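Side-chain contacts in TRAP dicarboxylate transporter-DctP subunit (Desulfovibrio salexigens, PDB 4N6D), which probably binds a small organic solute in the periplasm and hands it to the membrane part of a TRAP transporter, as a DctP-type solute-binding protein: residues V93-A96 with V101-L104; D126-T129 with E135-R138; K41-V46 with Y233-I238. All blocks are in the same frame, centred on the assembly; numbering follows the deposited sequence.

Contact 1: residues V93-A96 with V101-L104; sequences VSLA and VFPL. With EDO (1,2-ethanediol), chain E.
L95 lays one methyl, CD2, squarely over the aromatic face of F102. Following the leucine outward, CB already touches the ring, 4.0 Å from F102 CD2. CG stands anti to the carbonyl carbon (chi1 -49°), and with CD1 anti to CA (chi2 -175°) the other branch, CD2, lies over the middle of the six-membered ring. It lies 3.8 Å from the F102 centroid and only 6° from the ring normal, so all six ring carbons are met almost equally; this is a well-centred CH-pi contact. The far face of the same ring carries CG1 of V101, its own neighbour in sequence, displaced toward the rim, and the phenyl group is thus held between two aliphatic methyls. V93 adds a third apolar group, its CG1 reaching F102 CE2 obliquely at 4.1 Å. Branched and aromatic hydrocarbons suit this buried place, where shape and dispersion count and polar groups would have to be satisfied.

On the strand S94 alternates with V93 and points away from F102; L95, in the 3-10 segment, turns back toward the ring. The backbone N of S94 donates a hydrogen bond of 2.8 Å to O1 of a 1,2-ethanediol molecule, probably from the crystallisation liquor, which H98 also binds. Beyond the pair, F102 meets the ring of F136, while L95 packs on P234 and A236 of the adjacent strand. In this periplasmic binding protein fold the middle strand of the five-stranded sheet, 90-94, ends in a short 3-10 segment, and the loop after it brings F102 back over the strand's end.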
loop_
_atom_site.group_PDB
_atom_site.type_symbol
_atom_site.label_atom_id
_atom_site.label_comp_id
_atom_site.label_asym_id
_atom_site.label_seq_id
_atom_site.Cartn_x
_atom_site.Cartn_y
_atom_site.Cartn_z
ATOM N N VAL A 93 -3.552 9.315 4.101
ATOM C CA VAL A 93 -3.981 9.400 2.716
ATOM C C VAL A 93 -3.552 8.172 1.920
ATOM O O VAL A 93 -2.383 7.816 1.910
ATOM C CB VAL A 93 -3.424 10.656 2.049
ATOM C CG1 VAL A 93 -3.840 10.719 0.579
ATOM C CG2 VAL A 93 -3.877 11.921 2.803
ATOM N N SER A 94 -4.506 7.544 1.238
ATOM C CA SER A 94 -4.216 6.506 0.254
ATOM C C SER A 94 -4.043 7.202 -1.086
ATOM O O SER A 94 -5.002 7.691 -1.660
ATOM C CB SER A 94 -5.367 5.502 0.184
ATOM O OG SER A 94 -5.115 4.508 -0.803
ATOM N N LEU A 95 -2.816 7.267 -1.591
ATOM C CA LEU A 95 -2.555 8.126 -2.742
ATOM C C LEU A 95 -3.368 7.747 -3.981
ATOM O O LEU A 95 -3.750 8.617 -4.754
ATOM C CB LEU A 95 -1.066 8.150 -3.099
ATOM C CG LEU A 95 -0.079 8.402 -1.960
ATOM C CD1 LEU A 95 1.349 8.510 -2.548
ATOM C CD2 LEU A 95 -0.405 9.669 -1.165
ATOM N N ALA A 96 -3.585 6.455 -4.172
ATOM C CA ALA A 96 -4.275 5.941 -5.347
ATOM C C ALA A 96 -5.700 6.460 -5.471
ATOM O O ALA A 96 -6.262 6.445 -6.563
ATOM C CB ALA A 96 -4.288 4.402 -5.335
ATOM N N VAL A 101 -3.231 14.077 -8.050
ATOM C CA VAL A 101 -2.836 14.904 -6.924
ATOM C C VAL A 101 -1.375 14.608 -6.524
ATOM O O VAL A 101 -0.704 15.470 -5.945
ATOM C CB VAL A 101 -3.779 14.675 -5.764
ATOM C CG1 VAL A 101 -3.373 15.480 -4.553
ATOM C CG2 VAL A 101 -5.212 15.026 -6.185
ATOM N N PHE A 102 -0.903 13.409 -6.859
ATOM C CA PHE A 102 0.437 12.938 -6.460
ATOM C C PHE A 102 1.214 12.401 -7.658
ATOM O O PHE A 102 1.503 11.217 -7.743
ATOM C CB PHE A 102 0.294 11.862 -5.390
ATOM C CG PHE A 102 -0.486 12.334 -4.194
ATOM C CD1 PHE A 102 0.085 13.183 -3.281
ATOM C CD2 PHE A 102 -1.803 11.935 -4.000
ATOM C CE1 PHE A 102 -0.627 13.632 -2.194
ATOM C CE2 PHE A 102 -2.516 12.408 -2.905
ATOM C CZ PHE A 102 -1.918 13.239 -2.013
ATOM N N PRO A 103 1.555 13.281 -8.596
ATOM C CA PRO A 103 2.185 12.800 -9.834
ATOM C C PRO A 103 3.502 12.090 -9.622
ATOM O O PRO A 103 3.846 11.234 -10.448
ATOM C CB PRO A 103 2.411 14.076 -10.636
ATOM C CG PRO A 103 2.257 15.200 -9.667
ATOM C CD PRO A 103 1.253 14.722 -8.669
ATOM N N LEU A 104 4.251 12.440 -8.581
ATOM C CA LEU A 104 5.520 11.723 -8.349
ATOM C C LEU A 104 5.292 10.456 -7.556
ATOM O O LEU A 104 5.644 9.366 -8.021
ATOM C CB LEU A 104 6.558 12.590 -7.635
ATOM C CG LEU A 104 7.937 11.910 -7.629
ATOM C CD1 LEU A 104 9.013 12.915 -7.993
ATOM C CD2 LEU A 104 8.161 11.327 -6.275
HETATM C C1 EDO E . -8.183 8.739 1.555
HETATM O O1 EDO E . -7.047 8.692 0.694
HETATM C C2 EDO E . -7.928 9.920 2.468
HETATM O O2 EDO E . -7.529 11.014 1.623
#

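Contact 2: residues D126-T129 with E135-R138; sequences DLYT and EFKR. With I3C (5-amino-2,4,6-triiodobenzene-1,3-dicarboxylic acid), chain C.
Y128 and F136 meet obliquely with their ring planes nearly perpendicular, at 87°. The centroids are 5.8 Å apart. One carbon of the phenylalanine does the touching: F136 CD2 lies about equally near Y128 CD1 and CE1, 4.0 Å from Y128 CE1. The tyrosine swings CG anti to its own backbone nitrogen (chi1 162°), which sends the ring off helix 117-131 toward the loop. Helix and loop belong to the alpha/beta layering of the periplasmic binding protein fold, with the helix packed on the sheet and the chain returning through 135-138 into strand 139-146. Both rings rest on V141 and M144 of that strand. F136, all hydrocarbon, goes deeper and also reaches A236 and I238, whereas tyrosine, whose ring packs inside while its hydroxyl tolerates water, suits a partly exposed place.

At the other end of the loop R138 turns outward to a bound 5-amino-2,4,6-triiodobenzene-1,3-dicarboxylic acid, the phasing compound. Its guanidinium offers one face to iodine I2, with R138 NE 3.6 Å from I2, while R138 NH2 lies 3.3 Å from the amino nitrogen N13. K137 CE covers the opposite face toward the rim.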
loop_
_atom_site.group_PDB
_atom_site.type_symbol
_atom_site.label_atom_id
_atom_site.label_comp_id
_atom_site.label_asym_id
_atom_site.label_seq_id
_atom_site.Cartn_x
_atom_site.Cartn_y
_atom_site.Cartn_z
ATOM N N ASP A 126 12.192 6.650 1.093
ATOM C CA ASP A 126 13.432 7.135 0.508
ATOM C C ASP A 126 13.192 7.982 -0.747
ATOM O O ASP A 126 13.874 8.996 -0.964
ATOM C CB ASP A 126 14.392 5.995 0.139
ATOM C CG ASP A 126 15.119 5.410 1.327
ATOM O OD1 ASP A 126 15.022 5.960 2.446
ATOM O OD2 ASP A 126 15.856 4.418 1.107
ATOM N N LEU A 127 12.250 7.564 -1.590
ATOM C CA LEU A 127 11.981 8.311 -2.798
ATOM C C LEU A 127 11.439 9.688 -2.436
ATOM O O LEU A 127 11.853 10.693 -3.021
ATOM C CB LEU A 127 11.013 7.564 -3.728
ATOM C CG LEU A 127 10.843 8.251 -5.077
ATOM C CD1 LEU A 127 12.035 7.944 -6.006
ATOM C CD2 LEU A 127 9.514 7.876 -5.749
ATOM N N TYR A 128 10.511 9.726 -1.485
ATOM C CA TYR A 128 9.955 10.987 -1.021
ATOM C C TYR A 128 11.056 11.883 -0.468
ATOM O O TYR A 128 11.122 13.067 -0.794
ATOM C CB TYR A 128 8.856 10.773 0.039
ATOM C CG TYR A 128 8.619 12.051 0.804
ATOM C CD1 TYR A 128 7.908 13.093 0.228
ATOM C CD2 TYR A 128 9.202 12.246 2.046
ATOM C CE1 TYR A 128 7.745 14.274 0.894
ATOM C CE2 TYR A 128 9.038 13.432 2.714
ATOM C CZ TYR A 128 8.315 14.428 2.135
ATOM O OH TYR A 128 8.155 15.615 2.811
ATOM N N THR A 129 11.927 11.330 0.365
ATOM C CA THR A 129 12.960 12.122 1.005
ATOM C C THR A 129 13.931 12.701 -0.032
ATOM O O THR A 129 14.439 13.823 0.120
ATOM C CB THR A 129 13.734 11.285 2.020
ATOM O OG1 THR A 129 12.842 10.926 3.086
ATOM C CG2 THR A 129 14.908 12.075 2.565
ATOM N N GLU A 135 3.933 18.101 -4.565
ATOM C CA GLU A 135 2.592 17.607 -4.264
ATOM C C GLU A 135 2.308 17.593 -2.763
ATOM O O GLU A 135 1.130 17.615 -2.327
ATOM C CB GLU A 135 2.365 16.211 -4.853
ATOM C CG GLU A 135 3.289 15.143 -4.335
ATOM C CD GLU A 135 3.605 14.067 -5.377
ATOM O OE1 GLU A 135 3.710 14.408 -6.573
ATOM O OE2 GLU A 135 3.740 12.895 -4.982
ATOM N N PHE A 136 3.363 17.569 -1.957
ATOM C CA PHE A 136 3.192 17.571 -0.497
ATOM C C PHE A 136 3.541 18.894 0.163
ATOM O O PHE A 136 3.636 18.969 1.381
ATOM C CB PHE A 136 4.014 16.453 0.155
ATOM C CG PHE A 136 3.476 15.078 -0.101
ATOM C CD1 PHE A 136 2.280 14.688 0.456
ATOM C CD2 PHE A 136 4.173 14.176 -0.889
ATOM C CE1 PHE A 136 1.779 13.411 0.230
ATOM C CE2 PHE A 136 3.657 12.887 -1.122
ATOM C CZ PHE A 136 2.473 12.531 -0.563
ATOM N N LYS A 137 3.709 19.942 -0.626
ATOM C CA LYS A 137 4.246 21.196 -0.107
ATOM C C LYS A 137 3.395 21.864 0.972
ATOM O O LYS A 137 3.916 22.652 1.772
ATOM C CB LYS A 137 4.471 22.196 -1.247
ATOM C CG LYS A 137 3.177 22.817 -1.775
ATOM C CD LYS A 137 3.445 23.906 -2.806
ATOM C CE LYS A 137 2.696 25.189 -2.478
ATOM N NZ LYS A 137 1.977 25.731 -3.679
ATOM N N ARG A 138 2.106 21.545 1.020
ATOM C CA ARG A 138 1.202 22.153 1.994
ATOM C C ARG A 138 1.269 21.493 3.360
ATOM O O ARG A 138 0.687 22.003 4.323
ATOM C CB ARG A 138 -0.223 22.067 1.493
ATOM C CG ARG A 138 -0.410 22.772 0.176
ATOM C CD ARG A 138 -1.250 23.990 0.312
ATOM N NE ARG A 138 -1.570 24.524 -1.008
ATOM C CZ ARG A 138 -1.128 25.672 -1.496
ATOM N NH1 ARG A 138 -1.498 26.047 -2.718
ATOM N NH2 ARG A 138 -0.330 26.450 -0.773
HETATM I I3 I3C C . -2.168 31.578 0.983
HETATM I I2 I3C C . -4.706 26.226 -0.353
HETATM I I1 I3C C . -6.903 29.604 4.071
HETATM O O8 I3C C . -5.125 32.502 2.672
HETATM O O9 I3C C . -3.966 31.476 4.239
HETATM C C10 I3C C . -6.561 27.173 2.033
HETATM N N13 I3C C . -2.666 28.731 -0.536
HETATM C C1 I3C C . -4.541 30.253 2.295
HETATM C C6 I3C C . -3.611 30.074 1.288
HETATM C C5 I3C C . -3.621 28.933 0.504
HETATM C C4 I3C C . -4.596 27.998 0.755
HETATM C C3 I3C C . -5.517 28.181 1.765
HETATM C C2 I3C C . -5.504 29.312 2.534
HETATM C C7 I3C C . -4.539 31.479 3.121
HETATM O O11 I3C C . -6.378 26.252 2.870
HETATM O O12 I3C C . -7.642 27.275 1.404
#

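Contact 3: residues K41-V46 with Y233-I238; sequences KTFPCV and YPFAII
F43 points the edge of its ring at the face of F235 in an offset edge-to-face pair, the planes at 81° and the centroids 5.4 Å apart. The leading atom is F43 CZ, which comes within 3.6 Å of F235 CE1. Because the two side chains approach from opposite directions, the two phenylalanines join helix and sheet. P44 fills in beside them: its CG approaches the same side of the F235 ring obliquely, 4.1 Å from F235 CE2, and its CD lies against one face of F43.

The first torsion of F43 (chi1 83°) places CG between the backbone nitrogen and the carbonyl carbon, and in this rotamer the ring leans over the proline. Proline is well suited to the first turn of a helix, where its missing N-H costs no backbone bond. That turn is pinned by T42 O, which accepts from both C45 N and V46 N at 3.0 Å. Here helix 43-58, the first of the chain, packs its N-terminal end on the central five-stranded sheet, as helices flank the sheets of the periplasmic binding protein fold.

Farther out, F235 is set by its strand, paired through backbone bonds with F145, whose ring it also meets, and by C92 and S94 of strand 90-94. On the helix side, T266, Y269 and M270 of the long helix 249-285 pack on F43.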
loop_
_atom_site.group_PDB
_atom_site.type_symbol
_atom_site.label_atom_id
_atom_site.label_comp_id
_atom_site.label_asym_id
_atom_site.label_seq_id
_atom_site.Cartn_x
_atom_site.Cartn_y
_atom_site.Cartn_z
ATOM N N LYS A 41 -9.090 -2.068 12.936
ATOM C CA LYS A 41 -8.272 -3.291 12.891
ATOM C C LYS A 41 -7.253 -3.326 11.757
ATOM O O LYS A 41 -6.342 -4.166 11.758
ATOM C CB LYS A 41 -9.172 -4.535 12.800
ATOM C CG LYS A 41 -9.857 -4.890 14.105
ATOM C CD LYS A 41 -10.853 -6.041 13.926
ATOM C CE LYS A 41 -12.000 -5.972 14.929
ATOM N NZ LYS A 41 -13.011 -7.053 14.693
ATOM N N THR A 42 -7.404 -2.437 10.778
ATOM C CA THR A 42 -6.588 -2.494 9.568
ATOM C C THR A 42 -5.228 -1.816 9.758
ATOM O O THR A 42 -5.049 -0.964 10.637
ATOM C CB THR A 42 -7.313 -1.858 8.368
ATOM O OG1 THR A 42 -7.466 -0.452 8.578
ATOM C CG2 THR A 42 -8.692 -2.498 8.169
ATOM N N PHE A 43 -4.268 -2.172 8.913
ATOM C CA PHE A 43 -2.895 -1.749 9.140
ATOM C C PHE A 43 -2.647 -0.225 9.214
ATOM O O PHE A 43 -1.822 0.209 10.011
ATOM C CB PHE A 43 -1.901 -2.471 8.201
ATOM C CG PHE A 43 -1.768 -1.857 6.833
ATOM C CD1 PHE A 43 -2.616 -2.231 5.802
ATOM C CD2 PHE A 43 -0.765 -0.936 6.569
ATOM C CE1 PHE A 43 -2.486 -1.663 4.538
ATOM C CE2 PHE A 43 -0.620 -0.395 5.301
ATOM C CZ PHE A 43 -1.490 -0.744 4.301
ATOM N N PRO A 44 -3.384 0.607 8.438
ATOM C CA PRO A 44 -3.105 2.046 8.560
ATOM C C PRO A 44 -3.472 2.574 9.951
ATOM O O PRO A 44 -2.862 3.524 10.448
ATOM C CB PRO A 44 -4.018 2.669 7.493
ATOM C CG PRO A 44 -4.231 1.533 6.498
ATOM C CD PRO A 44 -4.368 0.339 7.376
ATOM N N CYS A 45 -4.458 1.952 10.586
ATOM C CA CYS A 45 -4.849 2.379 11.930
ATOM C C CYS A 45 -3.958 1.746 12.977
ATOM O O CYS A 45 -3.586 2.389 13.945
ATOM C CB CYS A 45 -6.301 2.035 12.198
ATOM S SG CYS A 45 -7.394 3.097 11.207
ATOM N N VAL A 46 -3.590 0.487 12.778
ATOM C CA VAL A 46 -2.694 -0.164 13.735
ATOM C C VAL A 46 -1.370 0.586 13.830
ATOM O O VAL A 46 -0.855 0.837 14.927
ATOM C CB VAL A 46 -2.457 -1.643 13.355
ATOM C CG1 VAL A 46 -1.318 -2.249 14.164
ATOM C CG2 VAL A 46 -3.725 -2.434 13.562
ATOM N N TYR A 233 -0.242 -0.444 -2.719
ATOM C CA TYR A 233 -0.889 0.841 -2.524
ATOM C C TYR A 233 -0.058 1.688 -1.575
ATOM O O TYR A 233 0.176 1.275 -0.440
ATOM C CB TYR A 233 -2.282 0.667 -1.909
ATOM C CG TYR A 233 -3.216 -0.090 -2.803
ATOM C CD1 TYR A 233 -3.893 0.551 -3.830
ATOM C CD2 TYR A 233 -3.403 -1.443 -2.633
ATOM C CE1 TYR A 233 -4.733 -0.152 -4.674
ATOM C CE2 TYR A 233 -4.242 -2.154 -3.468
ATOM C CZ TYR A 233 -4.905 -1.502 -4.479
ATOM O OH TYR A 233 -5.748 -2.210 -5.311
ATOM N N PRO A 234 0.386 2.862 -2.033
ATOM C CA PRO A 234 1.150 3.764 -1.175
ATOM C C PRO A 234 0.262 4.720 -0.356
ATOM O O PRO A 234 -0.802 5.170 -0.809
ATOM C CB PRO A 234 1.979 4.566 -2.171
ATOM C CG PRO A 234 1.095 4.656 -3.387
ATOM C CD PRO A 234 0.318 3.364 -3.420
ATOM N N PHE A 235 0.756 5.041 0.836
ATOM C CA PHE A 235 0.056 5.916 1.777
ATOM C C PHE A 235 1.011 6.983 2.277
ATOM O O PHE A 235 2.216 6.745 2.373
ATOM C CB PHE A 235 -0.387 5.122 3.013
ATOM C CG PHE A 235 -1.444 4.083 2.748
ATOM C CD1 PHE A 235 -1.120 2.853 2.186
ATOM C CD2 PHE A 235 -2.755 4.323 3.087
ATOM C CE1 PHE A 235 -2.080 1.912 1.949
ATOM C CE2 PHE A 235 -3.733 3.369 2.859
ATOM C CZ PHE A 235 -3.386 2.161 2.283
ATOM N N ALA A 236 0.458 8.143 2.622
ATOM C CA ALA A 236 1.200 9.182 3.310
ATOM C C ALA A 236 0.479 9.591 4.578
ATOM O O ALA A 236 -0.752 9.672 4.602
ATOM C CB ALA A 236 1.384 10.404 2.404
ATOM N N ILE A 237 1.250 9.824 5.630
ATOM C CA ILE A 237 0.726 10.460 6.842
ATOM C C ILE A 237 1.120 11.930 6.801
ATOM O O ILE A 237 2.310 12.280 6.762
ATOM C CB ILE A 237 1.253 9.791 8.110
ATOM C CG1 ILE A 237 0.951 8.274 8.104
ATOM C CG2 ILE A 237 0.675 10.495 9.345
ATOM C CD1 ILE A 237 -0.533 7.921 7.896
ATOM N N ILE A 238 0.109 12.792 6.749
ATOM C CA ILE A 238 0.325 14.228 6.570
ATOM C C ILE A 238 -0.100 14.996 7.809
ATOM O O ILE A 238 -1.042 14.600 8.496
ATOM C CB ILE A 238 -0.444 14.784 5.317
ATOM C CG1 ILE A 238 -1.938 14.433 5.351
ATOM C CG2 ILE A 238 0.199 14.271 4.019
ATOM C CD1 ILE A 238 -2.801 15.226 4.336
#

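All three contacts gather on the five-stranded sheet. Contacts 1 and 3 have centres 13 Å apart and share a strand boundary, since V93 N bonds A236 O and L95 N bonds P234 O between strands 90-94 and 234-240. Contacts 1 and 2 are closer, at 10 Å, and are joined by E135 OE1, which accepts from L104 N. Contact 2 reaches contact 3, 16 Å away, through F136 CE1 against A236 CB. Along the chain contact 1 closes before contact 2 opens, and both are nested within the long loop that contact 3 closes, so late strand 234-240 returns into the sheet among early elements, building one domain from distant parts of the sequence.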